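Local coordinates for protein exosome complex exonuclease RRP46 homolog (Oryza sativa Japonica Group, PDB 3HKM) that binds double-stranded DNA and single-stranded RNA, shows hydrolytic DNase and phosphorolytic RNase activity in vitro, and is a probable component of the RNA-degrading exosome, at residues D25-S30 and A43-K48; I62-K67 and T102-Q107; Q89-L94 and L134-V139. All coordinates share one frame; numbering follows the deposited sequence.

Contact 1: D25-S30 and A43-K48; sequences DRAHGS and AVYGPK
Gly29 and Val44 form an antiparallel hydrogen-bonded pair near the open end of the hairpin made by strands 29-35 and 38-49, with Ser30 and Ala43 as the adjoining non-hydrogen-bonded pair. Val44 N donates to Gly29 O at 2.7 Å, and Gly29 N returns a bond to Val44 O at 3.1 Å. His28 N also reaches Val44 O, but that bond is weak and bent, with 125° at the hydrogen. Two successive residues, His28 and Gly29, thus face the single residue Val44, which is a classic beta bulge. Beyond the bulge, the His28 side chain lies against the backbone at Gly46. CG stands beside the backbone N and anti to the carbonyl carbon (chi1 -77°), and this setting lays the imidazole against Gly46. Gly46 CA sits over one face of this ring, 3.5 Å from its centroid, in a CH-pi contact. Gly46 has positive phi, and a CB there would run into His28 CD2. Tyr45 leaves the backbone pointing away from 25-30, yet its ring swings back to the loop before the strand: CE1 touches Ala27 CA at 3.5 Å and Ala27 CB at 3.8 Å, while Arg26 O lies at the ring edge. Ser30 OG hydrogen-bonds to Leu24 N, and Val44 packs against Ala126, Leu127 and Ala130 of helix 115-130. The chemistry is therefore mostly main-chain: one carbonyl, Val44 O, receives both amides of the bulge, and glycine lets an imidazole close down directly on the backbone.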
loop_
_atom_site.group_PDB
_atom_site.type_symbol
_atom_site.label_atom_id
_atom_site.label_comp_id
_atom_site.label_asym_id
_atom_site.label_seq_id
_atom_site.Cartn_x
_atom_site.Cartn_y
_atom_site.Cartn_z
ATOM N N ASP A 25 12.224 -0.997 17.485
ATOM C CA ASP A 25 13.312 -0.165 18.002
ATOM C C ASP A 25 14.499 -0.068 17.042
ATOM O O ASP A 25 15.209 0.945 17.023
ATOM C CB ASP A 25 13.811 -0.698 19.352
ATOM C CG ASP A 25 12.708 -0.826 20.384
ATOM O OD1 ASP A 25 11.710 -0.079 20.309
ATOM O OD2 ASP A 25 12.846 -1.676 21.286
ATOM N N ARG A 26 14.715 -1.122 16.255
ATOM C CA ARG A 26 15.891 -1.216 15.393
ATOM C C ARG A 26 15.657 -0.503 14.069
ATOM O O ARG A 26 16.604 -0.140 13.367
ATOM C CB ARG A 26 16.238 -2.682 15.126
ATOM C CG ARG A 26 17.705 -2.958 14.792
ATOM C CD ARG A 26 18.616 -2.728 16.001
ATOM N NE ARG A 26 19.557 -3.829 16.211
ATOM C CZ ARG A 26 20.733 -3.952 15.601
ATOM N NH1 ARG A 26 21.136 -3.044 14.720
ATOM N NH2 ARG A 26 21.506 -4.995 15.870
ATOM N N ALA A 27 14.386 -0.314 13.729
ATOM C CA ALA A 27 14.019 0.296 12.463
ATOM C C ALA A 27 14.163 1.813 12.551
ATOM O O ALA A 27 13.988 2.402 13.622
ATOM C CB ALA A 27 12.602 -0.087 12.103
ATOM N N HIS A 28 14.502 2.445 11.435
ATOM C CA HIS A 28 14.489 3.901 11.386
ATOM C C HIS A 28 13.052 4.387 11.415
ATOM O O HIS A 28 12.727 5.377 12.057
ATOM C CB HIS A 28 15.211 4.414 10.150
ATOM C CG HIS A 28 16.698 4.362 10.266
ATOM N ND1 HIS A 28 17.417 3.199 10.096
ATOM C CD2 HIS A 28 17.605 5.328 10.542
ATOM C CE1 HIS A 28 18.704 3.451 10.265
ATOM N NE2 HIS A 28 18.845 4.736 10.532
ATOM N N GLY A 29 12.188 3.662 10.720
ATOM C CA GLY A 29 10.771 3.958 10.735
ATOM C C GLY A 29 9.964 2.685 10.605
ATOM O O GLY A 29 10.290 1.815 9.801
ATOM N N SER A 30 8.913 2.559 11.402
ATOM C CA SER A 30 8.004 1.445 11.211
ATOM C C SER A 30 6.547 1.818 11.482
ATOM O O SER A 30 6.252 2.826 12.114
ATOM C CB SER A 30 8.450 0.213 12.014
ATOM O OG SER A 30 8.434 0.432 13.411
ATOM N N ALA A 43 8.556 -1.961 8.053
ATOM C CA ALA A 43 9.826 -1.557 8.670
ATOM C C ALA A 43 10.771 -0.960 7.631
ATOM O O ALA A 43 11.016 -1.575 6.596
ATOM C CB ALA A 43 10.487 -2.751 9.370
ATOM N N VAL A 44 11.298 0.231 7.909
ATOM C CA VAL A 44 12.183 0.928 6.981
ATOM C C VAL A 44 13.507 1.245 7.651
ATOM O O VAL A 44 13.527 1.638 8.808
ATOM C CB VAL A 44 11.574 2.252 6.502
ATOM C CG1 VAL A 44 12.418 2.843 5.380
ATOM C CG2 VAL A 44 10.133 2.043 6.050
ATOM N N TYR A 45 14.611 1.098 6.924
ATOM C CA TYR A 45 15.920 1.246 7.552
ATOM C C TYR A 45 16.774 2.464 7.102
ATOM O O TYR A 45 17.863 2.298 6.573
ATOM C CB TYR A 45 16.663 -0.100 7.499
ATOM C CG TYR A 45 15.884 -1.164 8.254
ATOM C CD1 TYR A 45 15.988 -1.276 9.632
ATOM C CD2 TYR A 45 14.992 -2.006 7.600
ATOM C CE1 TYR A 45 15.252 -2.218 10.340
ATOM C CE2 TYR A 45 14.247 -2.952 8.300
ATOM C CZ TYR A 45 14.384 -3.051 9.670
ATOM O OH TYR A 45 13.658 -3.984 10.378
ATOM N N GLY A 46 16.263 3.681 7.353
ATOM C CA GLY A 46 16.927 4.944 7.022
ATOM C C GLY A 46 17.683 4.848 5.715
ATOM O O GLY A 46 17.716 3.782 5.107
ATOM N N PRO A 47 18.282 5.950 5.243
ATOM C CA PRO A 47 19.099 5.685 4.060
ATOM C C PRO A 47 20.481 5.185 4.485
ATOM O O PRO A 47 21.168 5.877 5.241
ATOM C CB PRO A 47 19.184 7.057 3.371
ATOM C CG PRO A 47 18.180 7.935 4.086
ATOM C CD PRO A 47 18.100 7.390 5.468
ATOM N N LYS A 48 20.858 3.989 4.028
ATOM C CA LYS A 48 22.140 3.377 4.385
ATOM C C LYS A 48 23.172 3.488 3.245
ATOM O O LYS A 48 22.909 3.061 2.122
ATOM C CB LYS A 48 21.935 1.912 4.796
ATOM C CG LYS A 48 23.233 1.166 5.119
ATOM C CD LYS A 48 22.991 -0.314 5.466
ATOM C CE LYS A 48 24.299 -1.018 5.816
ATOM N NZ LYS A 48 24.072 -2.398 6.324
#

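Contact 2: I62-K67 and T102-Q107; sequences IEVVWK and TSVILQ
Lys67 and Ile105 meet on one face of a parallel strand pair, 62-67 and 102-107, that belongs to the beta-alpha-beta unit of strand 61-67, helix 77-91 and strand 100-110. Followed outward, Lys67 CB lies 3.6 Å from Leu106 O, the carbonyl that also accepts Lys67 N. CG stays near that oxygen and begins to approach Ile105 CG2, CD remains beside the same methyl, and CE closes on Ile105 CG2 at 3.6 Å. NZ, the tip, runs on past this methyl, which CE touches more closely. Bends at chi2 and chi3 (-141° and -82°) lay the aliphatic chain across the neighbouring strand. Ile105 CG1 meanwhile packs alongside Val65 CG1 at 3.9 Å. On the opposite face, which carries Val64, Trp66, Val104 and Leu106, the Leu106 methyl CD1 sits over the indole, 3.8 Å from the centroid of its five-membered ring and 22° off the normal, a CH-pi contact. Val64 CG2 lies 4.1 Å from Val104 CB. Helices 77-91 and 115-130 cover this face, with Leu88 against Val104 and Cys123 against both Val104 and Leu106. Five backbone bonds join the strands, from Glu63 N to Thr102 O at one end to Lys67 N to Leu106 O at the other. The chemistry implies a two-faced pair: a mainly apolar face of hydrocarbon and indole under the helices, and a more polar face where lysine contributes its methylenes as apolar cover.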
loop_
_atom_site.group_PDB
_atom_site.type_symbol
_atom_site.label_atom_id
_atom_site.label_comp_id
_atom_site.label_asym_id
_atom_site.label_seq_id
_atom_site.Cartn_x
_atom_site.Cartn_y
_atom_site.Cartn_z
ATOM N N ILE A 62 15.856 1.773 -3.372
ATOM C CA ILE A 62 14.793 1.325 -2.486
ATOM C C ILE A 62 14.584 -0.157 -2.768
ATOM O O ILE A 62 14.409 -0.547 -3.920
ATOM C CB ILE A 62 13.473 2.124 -2.690
ATOM C CG1 ILE A 62 13.539 3.478 -1.969
ATOM C CG2 ILE A 62 12.286 1.354 -2.138
ATOM C CD1 ILE A 62 14.396 4.521 -2.648
ATOM N N GLU A 63 14.645 -0.982 -1.725
ATOM C CA GLU A 63 14.485 -2.425 -1.869
ATOM C C GLU A 63 13.388 -2.940 -0.940
ATOM O O GLU A 63 13.167 -2.364 0.122
ATOM C CB GLU A 63 15.814 -3.131 -1.583
ATOM C CG GLU A 63 16.973 -2.527 -2.361
ATOM C CD GLU A 63 18.171 -3.454 -2.464
ATOM O OE1 GLU A 63 18.327 -4.318 -1.576
ATOM O OE2 GLU A 63 18.958 -3.302 -3.429
ATOM N N VAL A 64 12.708 -4.018 -1.333
ATOM C CA VAL A 64 11.563 -4.507 -0.571
ATOM C C VAL A 64 11.473 -6.038 -0.501
ATOM O O VAL A 64 11.644 -6.737 -1.497
ATOM C CB VAL A 64 10.234 -3.952 -1.143
ATOM C CG1 VAL A 64 9.098 -4.155 -0.149
ATOM C CG2 VAL A 64 10.381 -2.477 -1.501
ATOM N N VAL A 65 11.219 -6.553 0.694
ATOM C CA VAL A 65 10.959 -7.970 0.864
ATOM C C VAL A 65 9.604 -8.157 1.525
ATOM O O VAL A 65 9.335 -7.615 2.599
ATOM C CB VAL A 65 12.101 -8.710 1.630
ATOM C CG1 VAL A 65 13.044 -7.731 2.300
ATOM C CG2 VAL A 65 11.545 -9.731 2.622
ATOM N N TRP A 66 8.746 -8.909 0.841
ATOM C CA TRP A 66 7.390 -9.178 1.278
ATOM C C TRP A 66 7.403 -10.504 2.019
ATOM O O TRP A 66 7.831 -11.515 1.474
ATOM C CB TRP A 66 6.476 -9.272 0.057
ATOM C CG TRP A 66 5.113 -8.660 0.230
ATOM C CD1 TRP A 66 4.739 -7.376 -0.074
ATOM C CD2 TRP A 66 3.943 -9.309 0.727
ATOM N NE1 TRP A 66 3.410 -7.189 0.213
ATOM C CE2 TRP A 66 2.897 -8.360 0.704
ATOM C CE3 TRP A 66 3.677 -10.598 1.192
ATOM C CZ2 TRP A 66 1.610 -8.661 1.127
ATOM C CZ3 TRP A 66 2.403 -10.894 1.611
ATOM C CH2 TRP A 66 1.381 -9.931 1.576
ATOM N N LYS A 67 6.945 -10.497 3.265
ATOM C CA LYS A 67 6.995 -11.687 4.107
ATOM C C LYS A 67 5.591 -12.141 4.503
ATOM O O LYS A 67 4.833 -11.366 5.091
ATOM C CB LYS A 67 7.861 -11.437 5.353
ATOM C CG LYS A 67 9.154 -10.677 5.053
ATOM C CD LYS A 67 10.351 -11.192 5.844
ATOM C CE LYS A 67 10.419 -10.623 7.248
ATOM N NZ LYS A 67 11.746 -10.926 7.885
ATOM N N THR A 102 17.733 2.040 0.979
ATOM C CA THR A 102 16.670 1.967 1.963
ATOM C C THR A 102 15.913 0.649 1.792
ATOM O O THR A 102 15.321 0.394 0.749
ATOM C CB THR A 102 15.725 3.173 1.826
ATOM O OG1 THR A 102 16.475 4.380 2.023
ATOM C CG2 THR A 102 14.598 3.107 2.837
ATOM N N SER A 103 15.951 -0.197 2.816
ATOM C CA SER A 103 15.300 -1.496 2.741
ATOM C C SER A 103 13.974 -1.493 3.481
ATOM O O SER A 103 13.911 -1.174 4.666
ATOM C CB SER A 103 16.198 -2.598 3.307
ATOM O OG SER A 103 17.484 -2.560 2.715
ATOM N N VAL A 104 12.923 -1.869 2.769
ATOM C CA VAL A 104 11.594 -1.974 3.337
ATOM C C VAL A 104 11.238 -3.441 3.565
ATOM O O VAL A 104 11.353 -4.270 2.658
ATOM C CB VAL A 104 10.553 -1.336 2.393
ATOM C CG1 VAL A 104 9.164 -1.380 3.009
ATOM C CG2 VAL A 104 10.954 0.089 2.052
ATOM N N ILE A 105 10.823 -3.766 4.782
ATOM C CA ILE A 105 10.295 -5.089 5.067
ATOM C C ILE A 105 8.822 -4.984 5.419
ATOM O O ILE A 105 8.425 -4.172 6.243
ATOM C CB ILE A 105 11.057 -5.800 6.197
ATOM C CG1 ILE A 105 12.509 -6.032 5.781
ATOM C CG2 ILE A 105 10.397 -7.131 6.526
ATOM C CD1 ILE A 105 13.240 -7.004 6.672
ATOM N N LEU A 106 8.018 -5.802 4.757
ATOM C CA LEU A 106 6.586 -5.826 4.962
ATOM C C LEU A 106 6.205 -7.190 5.526
ATOM O O LEU A 106 6.393 -8.215 4.878
ATOM C CB LEU A 106 5.863 -5.551 3.641
ATOM C CG LEU A 106 4.355 -5.290 3.650
ATOM C CD1 LEU A 106 3.551 -6.579 3.780
ATOM C CD2 LEU A 106 3.987 -4.295 4.739
ATOM N N GLN A 107 5.697 -7.198 6.749
ATOM C CA GLN A 107 5.283 -8.428 7.397
ATOM C C GLN A 107 3.765 -8.459 7.532
ATOM O O GLN A 107 3.176 -7.612 8.214
ATOM C CB GLN A 107 5.937 -8.541 8.772
ATOM C CG GLN A 107 5.378 -9.667 9.641
ATOM C CD GLN A 107 5.754 -11.051 9.128
ATOM O OE1 GLN A 107 4.886 -11.863 8.781
ATOM N NE2 GLN A 107 7.053 -11.322 9.065
#

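Contact 3: Q89-L94 and L134-V139; sequences QSICLL and LKHLAV
Ile91, the last residue of helix 77-91, packs against the connection leading into strand 138-145, where the two sheets of the RNase PH fold are joined. Its CD1 lies alongside Leu134 CG at 3.8 Å, and its CG2 touches both Ala138 CB at 3.8 Å and His136 CE1 at 3.6 Å. CG1 stands between the backbone N and the carbonyl carbon (chi1 79°), a setting that sends CD1 to Leu134 and CG2 to the imidazole. With an alanine here, lacking CG1, CG2 and CD1, a gap would probably open among Leu134, His136 and Ala138 and the imidazole would be freer to turn. Lys135 N also donates to Ile91 O, close to straight, though the modelled 2.5 Å is doubtfully short. The Lys135 side chain then runs back over the helix end, with CE 3.4 Å from Ser90 O, and bends at chi4 to put NZ near the methyls of Leu93 and Leu94. In the next shell, Leu127 of helix 115-130 packs on Ile91, Cys92 and Leu134, while Ile195 covers Ile91 and His136. From strand 165-172 of the second sheet, Val170 packs on Ala138 and Pro172 on His136. The imidazole has its own tie within the connection, a weak hydrogen bond from His136 ND1 to Leu137 O at 3.4 Å.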
loop_
_atom_site.group_PDB
_atom_site.type_symbol
_atom_site.label_atom_id
_atom_site.label_comp_id
_atom_site.label_asym_id
_atom_site.label_seq_id
_atom_site.Cartn_x
_atom_site.Cartn_y
_atom_site.Cartn_z
ATOM N N GLN A 89 9.455 2.788 -5.105
ATOM C CA GLN A 89 10.505 3.406 -5.907
ATOM C C GLN A 89 9.938 4.620 -6.642
ATOM O O GLN A 89 10.618 5.634 -6.831
ATOM C CB GLN A 89 11.099 2.389 -6.893
ATOM C CG GLN A 89 11.877 1.272 -6.212
ATOM C CD GLN A 89 12.431 0.241 -7.175
ATOM O OE1 GLN A 89 11.851 -0.027 -8.228
ATOM N NE2 GLN A 89 13.559 -0.354 -6.811
ATOM N N SER A 90 8.675 4.505 -7.034
ATOM C CA SER A 90 7.949 5.570 -7.711
ATOM C C SER A 90 7.785 6.836 -6.865
ATOM O O SER A 90 8.068 7.944 -7.333
ATOM C CB SER A 90 6.570 5.065 -8.148
ATOM O OG SER A 90 5.807 6.110 -8.719
ATOM N N ILE A 91 7.330 6.678 -5.625
ATOM C CA ILE A 91 7.009 7.845 -4.806
ATOM C C ILE A 91 8.218 8.439 -4.108
ATOM O O ILE A 91 8.195 9.594 -3.724
ATOM C CB ILE A 91 5.931 7.545 -3.743
ATOM C CG1 ILE A 91 6.546 6.815 -2.548
ATOM C CG2 ILE A 91 4.751 6.782 -4.350
ATOM C CD1 ILE A 91 5.559 6.535 -1.428
ATOM N N CYS A 92 9.268 7.645 -3.944
ATOM C CA CYS A 92 10.476 8.111 -3.275
ATOM C C CYS A 92 11.254 9.076 -4.155
ATOM O O CYS A 92 11.417 8.839 -5.355
ATOM C CB CYS A 92 11.366 6.927 -2.880
ATOM S SG CYS A 92 10.788 5.994 -1.430
ATOM N N LEU A 93 11.729 10.173 -3.567
ATOM C CA LEU A 93 12.634 11.057 -4.295
ATOM C C LEU A 93 14.061 10.488 -4.250
ATOM O O LEU A 93 14.694 10.428 -3.191
ATOM C CB LEU A 93 12.577 12.484 -3.751
ATOM C CG LEU A 93 13.251 13.513 -4.666
ATOM C CD1 LEU A 93 12.974 13.176 -6.127
ATOM C CD2 LEU A 93 12.802 14.935 -4.342
ATOM N N LEU A 94 14.560 10.075 -5.411
ATOM C CA LEU A 94 15.755 9.235 -5.493
ATOM C C LEU A 94 17.047 10.027 -5.630
ATOM O O LEU A 94 18.146 9.492 -5.464
ATOM C CB LEU A 94 15.618 8.228 -6.649
ATOM C CG LEU A 94 15.165 8.724 -8.035
ATOM C CD1 LEU A 94 13.754 9.366 -8.046
ATOM C CD2 LEU A 94 16.188 9.678 -8.632
ATOM N N LEU A 134 10.102 11.661 0.113
ATOM C CA LEU A 134 9.099 11.234 -0.854
ATOM C C LEU A 134 8.730 12.377 -1.800
ATOM O O LEU A 134 8.798 13.550 -1.415
ATOM C CB LEU A 134 7.847 10.760 -0.124
ATOM C CG LEU A 134 7.635 9.287 0.244
ATOM C CD1 LEU A 134 8.899 8.603 0.734
ATOM C CD2 LEU A 134 6.511 9.175 1.274
ATOM N N LYS A 135 8.344 12.037 -3.034
ATOM C CA LYS A 135 7.788 13.013 -3.979
ATOM C C LYS A 135 6.384 13.443 -3.532
ATOM O O LYS A 135 5.963 14.579 -3.733
ATOM C CB LYS A 135 7.680 12.412 -5.387
ATOM C CG LYS A 135 8.982 12.026 -6.076
ATOM C CD LYS A 135 8.673 11.613 -7.512
ATOM C CE LYS A 135 9.787 10.798 -8.159
ATOM N NZ LYS A 135 10.883 11.644 -8.729
ATOM N N HIS A 136 5.662 12.501 -2.940
ATOM C CA HIS A 136 4.281 12.695 -2.524
ATOM C C HIS A 136 3.858 11.457 -1.747
ATOM O O HIS A 136 4.530 10.426 -1.797
ATOM C CB HIS A 136 3.373 12.860 -3.744
ATOM C CG HIS A 136 3.686 11.902 -4.850
ATOM N ND1 HIS A 136 3.418 10.553 -4.762
ATOM C CD2 HIS A 136 4.276 12.091 -6.054
ATOM C CE1 HIS A 136 3.817 9.953 -5.870
ATOM N NE2 HIS A 136 4.341 10.864 -6.671
ATOM N N LEU A 137 2.748 11.569 -1.027
ATOM C CA LEU A 137 2.147 10.423 -0.349
ATOM C C LEU A 137 1.570 9.424 -1.354
ATOM O O LEU A 137 1.102 9.809 -2.426
ATOM C CB LEU A 137 1.014 10.890 0.566
ATOM C CG LEU A 137 1.277 11.187 2.038
ATOM C CD1 LEU A 137 2.508 12.054 2.239
ATOM C CD2 LEU A 137 0.044 11.821 2.654
ATOM N N ALA A 138 1.602 8.145 -0.999
ATOM C CA ALA A 138 0.870 7.123 -1.738
ATOM C C ALA A 138 -0.306 6.631 -0.890
ATOM O O ALA A 138 -0.120 6.148 0.226
ATOM C CB ALA A 138 1.777 5.972 -2.124
ATOM N N VAL A 139 -1.515 6.770 -1.420
ATOM C CA VAL A 139 -2.712 6.296 -0.738
ATOM C C VAL A 139 -3.422 5.273 -1.631
ATOM O O VAL A 139 -3.922 5.611 -2.701
ATOM C CB VAL A 139 -3.649 7.479 -0.340
ATOM C CG1 VAL A 139 -5.056 6.997 -0.054
ATOM C CG2 VAL A 139 -3.093 8.209 0.867
#

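Contacts 1 and 2 belong to one mixed sheet, in which strands 38-49 and 100-110 are neighbours; their centres lie 11 Å apart. Ala43 O and Ile105 N approach to 2.9 Å, a probable hydrogen bond, and Val44 CG1 packs on Thr102 CG2. Contact 3 adjoins contact 2 from the helix side: Gln89 NE2 lies 3.0 Å from Ile62 O, a probable hydrogen bond, and Cys92 SG packs on Ile62 CG1. Contacts 1 and 3 do not touch, their nearest atoms being about 8 Å apart, but Leu127 of helix 115-130 packs on Val44 in one and Ile91 in the other. Contact 3 carries the chain on to the second sheet.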